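Local coordinates for protein L-Ribose isomerase (Acinetobacter, PDB 4Q0S) that probably interconverts L-ribose and its ketose L-ribulose as a cobalt-binding, cupin-barrel sugar isomerase, here holding the sugar alcohol ribitol, at residues Y38-M44 with I76-L80; A55-D59 with P70-M74; F152-P156 with F191-H197. All coordinates share one frame; numbering follows the deposited sequence.

Contact 1: residues Y38-M44 with I76-L80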
loop_
_atom_site.group_PDB
_atom_site.type_symbol
_atom_site.label_atom_id
_atom_site.label_comp_id
_atom_site.label_asym_id
_atom_site.label_seq_id
_atom_site.Cartn_x
_atom_site.Cartn_y
_atom_site.Cartn_z
ATOM N N TYR A 38 0.773 2.972 8.136
ATOM C CA TYR A 38 1.444 3.444 9.348
ATOM C C TYR A 38 0.552 2.905 10.477
ATOM O O TYR A 38 -0.674 3.012 10.410
ATOM C CB TYR A 38 1.521 4.976 9.404
ATOM C CG TYR A 38 2.499 5.455 10.459
ATOM C CD1 TYR A 38 3.881 5.369 10.250
ATOM C CD2 TYR A 38 2.050 5.908 11.697
ATOM C CE1 TYR A 38 4.790 5.719 11.257
ATOM C CE2 TYR A 38 2.946 6.255 12.710
ATOM C CZ TYR A 38 4.315 6.157 12.485
ATOM O OH TYR A 38 5.198 6.485 13.499
ATOM N N PRO A 39 1.153 2.314 11.522
ATOM C CA PRO A 39 0.390 1.755 12.646
ATOM C C PRO A 39 -0.223 2.784 13.589
ATOM O O PRO A 39 0.277 3.003 14.690
ATOM C CB PRO A 39 1.421 0.875 13.345
ATOM C CG PRO A 39 2.684 1.690 13.183
ATOM C CD PRO A 39 2.604 2.135 11.728
ATOM N N ILE A 40 -1.313 3.404 13.154
ATOM C CA ILE A 40 -1.995 4.406 13.957
ATOM C C ILE A 40 -3.043 3.784 14.882
ATOM O O ILE A 40 -4.003 3.169 14.424
ATOM C CB ILE A 40 -2.669 5.450 13.046
ATOM C CG1 ILE A 40 -1.588 6.235 12.288
ATOM C CG2 ILE A 40 -3.555 6.383 13.873
ATOM C CD1 ILE A 40 -2.128 7.311 11.395
ATOM N N THR A 41 -2.840 3.944 16.185
ATOM C CA THR A 41 -3.758 3.421 17.190
ATOM C C THR A 41 -4.754 4.511 17.582
ATOM O O THR A 41 -4.577 5.674 17.226
ATOM C CB THR A 41 -3.000 2.978 18.454
ATOM O OG1 THR A 41 -2.226 4.077 18.952
ATOM C CG2 THR A 41 -2.071 1.814 18.139
ATOM N N GLU A 42 -5.797 4.135 18.314
ATOM C CA GLU A 42 -6.811 5.098 18.733
ATOM C C GLU A 42 -6.245 6.232 19.567
ATOM O O GLU A 42 -6.580 7.390 19.351
ATOM C CB GLU A 42 -7.912 4.407 19.532
ATOM C CG GLU A 42 -8.892 3.631 18.694
ATOM C CD GLU A 42 -9.923 2.914 19.543
ATOM O OE1 GLU A 42 -10.600 3.589 20.351
ATOM O OE2 GLU A 42 -10.053 1.679 19.398
ATOM N N LYS A 43 -5.390 5.893 20.526
ATOM C CA LYS A 43 -4.796 6.897 21.402
ATOM C C LYS A 43 -3.968 7.931 20.638
ATOM O O LYS A 43 -3.812 9.068 21.086
ATOM C CB LYS A 43 -3.920 6.221 22.455
ATOM C CG LYS A 43 -2.752 5.440 21.868
ATOM C CD LYS A 43 -1.653 5.211 22.897
ATOM C CE LYS A 43 -2.146 4.409 24.091
ATOM N NZ LYS A 43 -1.057 4.190 25.091
ATOM N N MET A 44 -3.436 7.542 19.484
ATOM C CA MET A 44 -2.626 8.457 18.684
ATOM C C MET A 44 -3.479 9.526 18.005
ATOM O O MET A 44 -2.996 10.622 17.697
ATOM C CB MET A 44 -1.827 7.667 17.644
ATOM C CG MET A 44 -0.743 6.787 18.271
ATOM S SD MET A 44 -0.085 5.531 17.167
ATOM C CE MET A 44 0.542 6.574 15.839
ATOM N N ILE A 76 0.916 15.334 13.493
ATOM C CA ILE A 76 1.926 14.359 13.865
ATOM C C ILE A 76 1.259 13.253 14.659
ATOM O O ILE A 76 0.565 13.521 15.638
ATOM C CB ILE A 76 3.044 14.970 14.746
ATOM C CG1 ILE A 76 3.778 16.072 13.976
ATOM C CG2 ILE A 76 4.027 13.878 15.164
ATOM C CD1 ILE A 76 4.872 16.773 14.791
ATOM N N PHE A 77 1.440 12.015 14.205
ATOM C CA PHE A 77 0.898 10.854 14.895
ATOM C C PHE A 77 2.135 10.118 15.385
ATOM O O PHE A 77 2.872 9.521 14.600
ATOM C CB PHE A 77 0.093 9.958 13.944
ATOM C CG PHE A 77 -1.181 10.584 13.441
ATOM C CD1 PHE A 77 -2.166 11.010 14.328
ATOM C CD2 PHE A 77 -1.409 10.721 12.077
ATOM C CE1 PHE A 77 -3.365 11.561 13.858
ATOM C CE2 PHE A 77 -2.602 11.269 11.594
ATOM C CZ PHE A 77 -3.581 11.688 12.486
ATOM N N GLU A 78 2.369 10.185 16.688
ATOM C CA GLU A 78 3.527 9.554 17.292
ATOM C C GLU A 78 3.246 8.112 17.710
ATOM O O GLU A 78 2.396 7.863 18.564
ATOM C CB GLU A 78 3.959 10.400 18.488
ATOM C CG GLU A 78 5.097 9.859 19.314
ATOM C CD GLU A 78 5.433 10.792 20.469
ATOM O OE1 GLU A 78 6.154 11.784 20.246
ATOM O OE2 GLU A 78 4.959 10.539 21.596
ATOM N N SER A 79 3.962 7.165 17.103
ATOM C CA SER A 79 3.770 5.747 17.417
ATOM C C SER A 79 4.777 5.251 18.445
ATOM O O SER A 79 4.603 4.185 19.040
ATOM C CB SER A 79 3.886 4.893 16.154
ATOM O OG SER A 79 5.211 4.900 15.639
ATOM N N LEU A 80 5.835 6.024 18.652
ATOM C CA LEU A 80 6.856 5.638 19.605
ATOM C C LEU A 80 7.704 6.816 20.063
ATOM O O LEU A 80 8.074 7.682 19.275
ATOM C CB LEU A 80 7.771 4.575 18.988
ATOM C CG LEU A 80 8.936 4.083 19.849
ATOM C CD1 LEU A 80 8.405 3.170 20.958
ATOM C CD2 LEU A 80 9.935 3.344 18.982
HETATM O O HOH W 1 -0.246 11.016 18.178
#
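Met44 lays its thioether against the backbone of Glu78 and Ser79, while Phe77 on the same strand of the cupin barrel receives Ile40. The sulfur-bearing chain of Met44 is bent at its last torsion (chi3 59°), which turns CE back over the strand to 3.9 Å from Phe77 CB and 3.7 Å from Ser79 CA; Thr41 N makes a weak bond to Met44 SD. A flexible, unbranched residue suits this place, since it can follow an uneven surface of backbone and small side chains. The Phe77 ring is met in two ways: Met44 O lies at its edge, in plane, 3.5 Å from CD1, and the Ile40 methyl CD1 approaches obliquely to 3.6 Å from Phe77 CD2.

At the other end the contact is polar. The Tyr38 ring reaches out, with chi1 at -166°, until its OH lies 2.7 Å from Ser79 OG. Tyr38 OH bonds Asp103 OD1 on strand 101-108, and Ser79 OG bonds the main-chain oxygen of the same Asp103. Ser79 and Leu80 face Asp103 together as a classic beta bulge, where a small serine can turn its hydroxyl to the next strand. A water joins Met44 O at 2.8 Å to Glu78 N, bridging loop and strand main chains.

Farther out, helix 19-35 packs on Phe77 through Val26, Ala29 and Ala30, and Ile76 of the same strand touches a ribitol. The chemistry thus divides the work: apolar groups seat the loop on the barrel strand, while hydroxyls tie Tyr38 and Ser79 to strand 101-108.

Contact 2: residues A55-D59 with P70-M74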
loop_
_atom_site.group_PDB
_atom_site.type_symbol
_atom_site.label_atom_id
_atom_site.label_comp_id
_atom_site.label_asym_id
_atom_site.label_seq_id
_atom_site.Cartn_x
_atom_site.Cartn_y
_atom_site.Cartn_z
ATOM N N ALA A 55 -0.798 31.822 17.229
ATOM C CA ALA A 55 -2.116 32.434 17.094
ATOM C C ALA A 55 -2.462 32.923 15.690
ATOM O O ALA A 55 -3.585 32.734 15.226
ATOM C CB ALA A 55 -2.244 33.588 18.084
ATOM N N ASP A 56 -1.515 33.558 15.012
ATOM C CA ASP A 56 -1.790 34.058 13.674
ATOM C C ASP A 56 -1.760 32.963 12.606
ATOM O O ASP A 56 -1.947 33.241 11.420
ATOM C CB ASP A 56 -0.803 35.173 13.308
ATOM C CG ASP A 56 0.638 34.767 13.521
ATOM O OD1 ASP A 56 1.028 33.683 13.040
ATOM O OD2 ASP A 56 1.385 35.536 14.164
ATOM N N GLN A 57 -1.530 31.721 13.024
ATOM C CA GLN A 57 -1.484 30.612 12.076
ATOM C C GLN A 57 -2.829 29.923 11.937
ATOM O O GLN A 57 -3.038 29.125 11.024
ATOM C CB GLN A 57 -0.412 29.600 12.483
ATOM C CG GLN A 57 0.989 30.154 12.317
ATOM C CD GLN A 57 1.182 30.787 10.955
ATOM O OE1 GLN A 57 1.200 30.102 9.934
ATOM N NE2 GLN A 57 1.306 32.106 10.931
ATOM N N TYR A 58 -3.744 30.236 12.845
ATOM C CA TYR A 58 -5.075 29.657 12.796
ATOM C C TYR A 58 -5.804 30.132 11.549
ATOM O O TYR A 58 -6.772 29.511 11.116
ATOM C CB TYR A 58 -5.849 30.026 14.059
ATOM C CG TYR A 58 -5.467 29.159 15.232
ATOM C CD1 TYR A 58 -6.028 27.892 15.394
ATOM C CD2 TYR A 58 -4.501 29.574 16.149
ATOM C CE1 TYR A 58 -5.638 27.059 16.436
ATOM C CE2 TYR A 58 -4.100 28.746 17.195
ATOM C CZ TYR A 58 -4.670 27.490 17.331
ATOM O OH TYR A 58 -4.251 26.651 18.341
ATOM N N ASP A 59 -5.325 31.223 10.958
ATOM C CA ASP A 59 -5.947 31.736 9.745
ATOM C C ASP A 59 -5.808 30.727 8.612
ATOM O O ASP A 59 -6.338 30.927 7.522
ATOM C CB ASP A 59 -5.324 33.069 9.316
ATOM C CG ASP A 59 -5.944 34.263 10.025
ATOM O OD1 ASP A 59 -7.161 34.229 10.306
ATOM O OD2 ASP A 59 -5.219 35.245 10.284
ATOM N N PRO A 70 0.368 29.603 2.357
ATOM C CA PRO A 70 1.498 29.397 3.266
ATOM C C PRO A 70 1.207 29.679 4.740
ATOM O O PRO A 70 1.102 30.836 5.162
ATOM C CB PRO A 70 2.568 30.327 2.700
ATOM C CG PRO A 70 1.757 31.472 2.158
ATOM C CD PRO A 70 0.610 30.756 1.468
ATOM N N TYR A 71 1.065 28.608 5.516
ATOM C CA TYR A 71 0.826 28.713 6.947
ATOM C C TYR A 71 1.668 27.648 7.636
ATOM O O TYR A 71 2.114 26.694 6.994
ATOM C CB TYR A 71 -0.659 28.519 7.264
ATOM C CG TYR A 71 -1.497 29.746 6.968
ATOM C CD1 TYR A 71 -1.524 30.824 7.856
ATOM C CD2 TYR A 71 -2.227 29.848 5.785
ATOM C CE1 TYR A 71 -2.256 31.979 7.571
ATOM C CE2 TYR A 71 -2.962 30.998 5.487
ATOM C CZ TYR A 71 -2.970 32.060 6.387
ATOM O OH TYR A 71 -3.680 33.205 6.096
ATOM N N GLU A 72 1.904 27.824 8.933
ATOM C CA GLU A 72 2.705 26.871 9.683
ATOM C C GLU A 72 1.790 26.047 10.582
ATOM O O GLU A 72 1.348 26.494 11.648
ATOM C CB GLU A 72 3.791 27.618 10.479
ATOM C CG GLU A 72 4.594 28.549 9.559
ATOM C CD GLU A 72 5.758 29.269 10.228
ATOM O OE1 GLU A 72 5.727 29.482 11.458
ATOM O OE2 GLU A 72 6.702 29.638 9.500
ATOM N N ALA A 73 1.502 24.837 10.110
ATOM C CA ALA A 73 0.625 23.903 10.798
ATOM C C ALA A 73 0.861 22.514 10.208
ATOM O O ALA A 73 1.205 22.376 9.028
ATOM C CB ALA A 73 -0.824 24.316 10.608
ATOM N N MET A 74 0.660 21.486 11.023
ATOM C CA MET A 74 0.885 20.124 10.567
ATOM C C MET A 74 0.261 19.145 11.534
ATOM O O MET A 74 -0.206 19.520 12.611
ATOM C CB MET A 74 2.383 19.839 10.515
ATOM C CG MET A 74 2.982 19.706 11.912
ATOM S SD MET A 74 4.771 19.706 11.943
ATOM C CE MET A 74 5.089 18.148 11.087
HETATM O O HOH W 2 -3.172 35.351 7.563
#
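Gln57 and Glu72 meet through a short hydrogen bond, 2.6 Å from Glu72 N to Gln57 OE1, with an N-H...O angle of 165°. The donor is tilted modestly from the carbonyl plane of the amide. This is the tight side of the contact. The Gln57 chain bends at its second torsion (chi2 -49°), folding the amide across to segment 70-74, where OE1 also lies 3.3 Å from Tyr71 CA and at the edge of the Tyr71 ring. The other end of the same amide is held too: Gln57 NE2 donates to Asp56 OD1 over 2.6 Å, nearly straight and close to the amide plane. With both ends bonded, the rotation of the amide is fixed, and glutamine suits the place because a single flat group can accept from one backbone and donate to a neighbouring carboxylate.

The looser side belongs to Tyr71. One face of its ring is covered, off-centre, by the backbone of Asp59, and Asp59 CB stands 3.6 Å from Tyr71 OH, without any direct polar bond between the two residues. Instead the phenol reaches a water, 2.6 Å from Tyr71 OH, which makes only a weak bond to Asp59 OD2. The other carboxylate oxygen of Asp59 is bonded to Arg14 N. A tyrosine fits such a margin, since its ring packs while its hydroxyl reaches water.

Arg171 makes salt bridges to both Asp56 and Glu72, which would offset the proximity of two acids. The 3-10 segment 55-57 lies between strand 50-52 and helix 60-63, and the Gln57-Glu72 bond joins it to the residues leading into strand 73-82, the antiparallel partner of strand 50-52. Glu72, just before that strand, packs on strand 113-118.

Contact 3: residues F152-P156 with F191-H197. With RB0 (D-ribitol), chain D.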
loop_
_atom_site.group_PDB
_atom_site.type_symbol
_atom_site.label_atom_id
_atom_site.label_comp_id
_atom_site.label_asym_id
_atom_site.label_seq_id
_atom_site.Cartn_x
_atom_site.Cartn_y
_atom_site.Cartn_z
ATOM N N PHE A 152 31.241 14.020 13.042
ATOM C CA PHE A 152 31.517 12.838 12.241
ATOM C C PHE A 152 31.172 13.021 10.765
ATOM O O PHE A 152 32.042 12.955 9.900
ATOM C CB PHE A 152 30.755 11.639 12.807
ATOM C CG PHE A 152 30.872 10.397 11.974
ATOM C CD1 PHE A 152 32.125 9.883 11.641
ATOM C CD2 PHE A 152 29.732 9.738 11.520
ATOM C CE1 PHE A 152 32.242 8.731 10.869
ATOM C CE2 PHE A 152 29.835 8.585 10.747
ATOM C CZ PHE A 152 31.093 8.078 10.418
ATOM N N SER A 153 29.896 13.246 10.471
ATOM C CA SER A 153 29.481 13.408 9.080
ATOM C C SER A 153 29.010 14.809 8.750
ATOM O O SER A 153 29.033 15.214 7.586
ATOM C CB SER A 153 28.369 12.413 8.746
ATOM O OG SER A 153 27.264 12.594 9.612
ATOM N N GLY A 154 28.592 15.554 9.765
ATOM C CA GLY A 154 28.098 16.896 9.524
ATOM C C GLY A 154 26.910 16.826 8.581
ATOM O O GLY A 154 26.398 15.738 8.319
ATOM N N MET A 155 26.471 17.973 8.072
ATOM C CA MET A 155 25.343 18.020 7.148
ATOM C C MET A 155 25.803 18.424 5.757
ATOM O O MET A 155 26.695 19.262 5.605
ATOM C CB MET A 155 24.289 19.033 7.624
ATOM C CG MET A 155 23.484 18.608 8.840
ATOM S SD MET A 155 22.350 17.238 8.482
ATOM C CE MET A 155 21.313 17.985 7.251
ATOM N N PRO A 156 25.201 17.829 4.717
ATOM C CA PRO A 156 25.569 18.162 3.334
ATOM C C PRO A 156 25.118 19.585 3.008
ATOM O O PRO A 156 24.125 20.072 3.550
ATOM C CB PRO A 156 24.823 17.109 2.513
ATOM C CG PRO A 156 23.606 16.821 3.365
ATOM C CD PRO A 156 24.196 16.752 4.753
ATOM N N PHE A 191 17.016 10.550 4.989
ATOM C CA PHE A 191 17.682 11.842 5.139
ATOM C C PHE A 191 17.873 12.222 6.599
ATOM O O PHE A 191 16.898 12.348 7.346
ATOM C CB PHE A 191 16.873 12.941 4.451
ATOM C CG PHE A 191 17.639 14.215 4.260
ATOM C CD1 PHE A 191 18.356 14.438 3.090
ATOM C CD2 PHE A 191 17.668 15.186 5.265
ATOM C CE1 PHE A 191 19.097 15.616 2.918
ATOM C CE2 PHE A 191 18.402 16.360 5.105
ATOM C CZ PHE A 191 19.117 16.574 3.930
ATOM N N VAL A 192 19.126 12.428 6.995
ATOM C CA VAL A 192 19.452 12.773 8.376
ATOM C C VAL A 192 19.568 14.269 8.669
ATOM O O VAL A 192 20.278 15.004 7.984
ATOM C CB VAL A 192 20.781 12.093 8.815
ATOM C CG1 VAL A 192 21.172 12.537 10.222
ATOM C CG2 VAL A 192 20.622 10.582 8.766
ATOM N N MET A 193 18.856 14.712 9.695
ATOM C CA MET A 193 18.912 16.105 10.120
ATOM C C MET A 193 19.545 16.051 11.506
ATOM O O MET A 193 18.870 15.746 12.491
ATOM C CB MET A 193 17.507 16.707 10.206
ATOM C CG MET A 193 17.473 18.178 10.636
ATOM S SD MET A 193 18.418 19.268 9.524
ATOM C CE MET A 193 17.535 19.025 7.944
ATOM N N HIS A 194 20.847 16.319 11.581
ATOM C CA HIS A 194 21.536 16.272 12.866
ATOM C C HIS A 194 21.002 17.300 13.844
ATOM O O HIS A 194 20.497 18.359 13.452
ATOM C CB HIS A 194 23.043 16.499 12.695
ATOM C CG HIS A 194 23.764 15.344 12.073
ATOM N ND1 HIS A 194 23.715 14.068 12.592
ATOM C CD2 HIS A 194 24.571 15.278 10.988
ATOM C CE1 HIS A 194 24.462 13.265 11.854
ATOM N NE2 HIS A 194 24.993 13.975 10.875
ATOM N N ARG A 195 21.114 16.973 15.125
ATOM C CA ARG A 195 20.689 17.871 16.176
ATOM C C ARG A 195 21.499 19.161 16.033
ATOM O O ARG A 195 22.579 19.158 15.447
ATOM C CB ARG A 195 20.960 17.235 17.540
ATOM C CG ARG A 195 22.410 16.807 17.733
ATOM C CD ARG A 195 22.661 16.313 19.144
ATOM N NE ARG A 195 22.110 14.982 19.383
ATOM C CZ ARG A 195 22.676 13.854 18.967
ATOM N NH1 ARG A 195 23.813 13.892 18.289
ATOM N NH2 ARG A 195 22.108 12.686 19.239
ATOM N N LYS A 196 20.952 20.250 16.569
ATOM C CA LYS A 196 21.562 21.576 16.554
ATOM C C LYS A 196 21.547 22.259 15.192
ATOM O O LYS A 196 22.155 23.313 15.010
ATOM C CB LYS A 196 22.988 21.522 17.121
ATOM C CG LYS A 196 23.018 21.207 18.621
ATOM C CD LYS A 196 24.436 21.178 19.166
ATOM C CE LYS A 196 24.446 21.076 20.689
ATOM N NZ LYS A 196 23.786 19.832 21.154
ATOM N N HIS A 197 20.827 21.671 14.243
ATOM C CA HIS A 197 20.714 22.253 12.911
ATOM C C HIS A 197 19.338 22.838 12.690
ATOM O O HIS A 197 18.332 22.176 12.937
ATOM C CB HIS A 197 20.980 21.197 11.840
ATOM C CG HIS A 197 22.430 20.920 11.626
ATOM N ND1 HIS A 197 23.191 21.624 10.717
ATOM C CD2 HIS A 197 23.274 20.062 12.243
ATOM C CE1 HIS A 197 24.444 21.211 10.787
ATOM N NE2 HIS A 197 24.521 20.265 11.706
HETATM C C1 RB0 D . 22.683 10.467 2.570
HETATM O O1 RB0 D . 22.465 9.202 1.975
HETATM C C2 RB0 D . 21.404 11.279 2.486
HETATM O O2 RB0 D . 20.987 11.343 1.130
HETATM C C3 RB0 D . 21.629 12.695 3.020
HETATM O O3 RB0 D . 22.613 13.361 2.244
HETATM C C4 RB0 D . 22.032 12.726 4.495
HETATM O O4 RB0 D . 21.188 11.865 5.244
HETATM C C5 RB0 D . 21.917 14.154 5.016
HETATM O O5 RB0 D . 22.198 14.193 6.402
#
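A ribitol site at the margin of the cupin barrel, distinct from the cobalt centre, is lined in part by Met155 and Pro156 of loop 152-156 and by Phe191 and Val192 of strand 191-193, with Pro189 and Lys190 completing it. Met155 fills the joint between loop and strand. Its chain is bent at both chi2 (-69°) and chi3, curling round so that CG sits almost centrally over the face of His197, 3.4 Å from the ring centroid in a CH-pi contact, while CE reaches on to Phe191 and Met193. A methionine suits this because it can thread between an imidazole, a phenyl ring and a second thioether. Its sulfur also receives a weak but nearly straight bond from the backbone N of His194. His197 is held by its ND1 bond to Ser138 O.

The imidazole of His194 is fastened at its edge. NE2 donates to Ser153 OG over 2.9 Å, and Gly154 O lies in the ring plane, 3.3 Å from His194 CD2. Gly154 itself has a positive phi (59°), a conformation glycine adopts easily, and its N is bonded to Asp86 of the second subunit, which also packs Glu82 against His194.

The sugar alcohol lies across the same surface. Its C5 rests over one face of Phe191, offset toward the rim, and 3.5 Å from Pro156 CD, between an aromatic face and a proline ring. Val192 gives two main-chain bonds: its N donates to O4 of ribitol at 2.8 Å, and O5 of ribitol donates to Val192 O at 2.6 Å, beside Met155 SD, 3.1 Å from that same oxygen.

How the contacts relate
Contacts 1 and 2 share strand 73-82, using its later and earlier parts, with centres about 23 Å apart. Along the chain, both segments of contact 2 fall between those of contact 1, and contact 3 follows after both. All three reach the same six-stranded antiparallel sheet, but contact 3 lies on its outermost strand 191-193, at the far end from strand 50-52; its centre is about 26 Å from contact 1 and about 27 Å from contact 2, which sits on the opposite side of the chain's centre. Contacts 1 and 3 also touch the second subunit, and each includes residues of a different ribitol pocket. Loops thus pack on strands at or near both ends of one sheet.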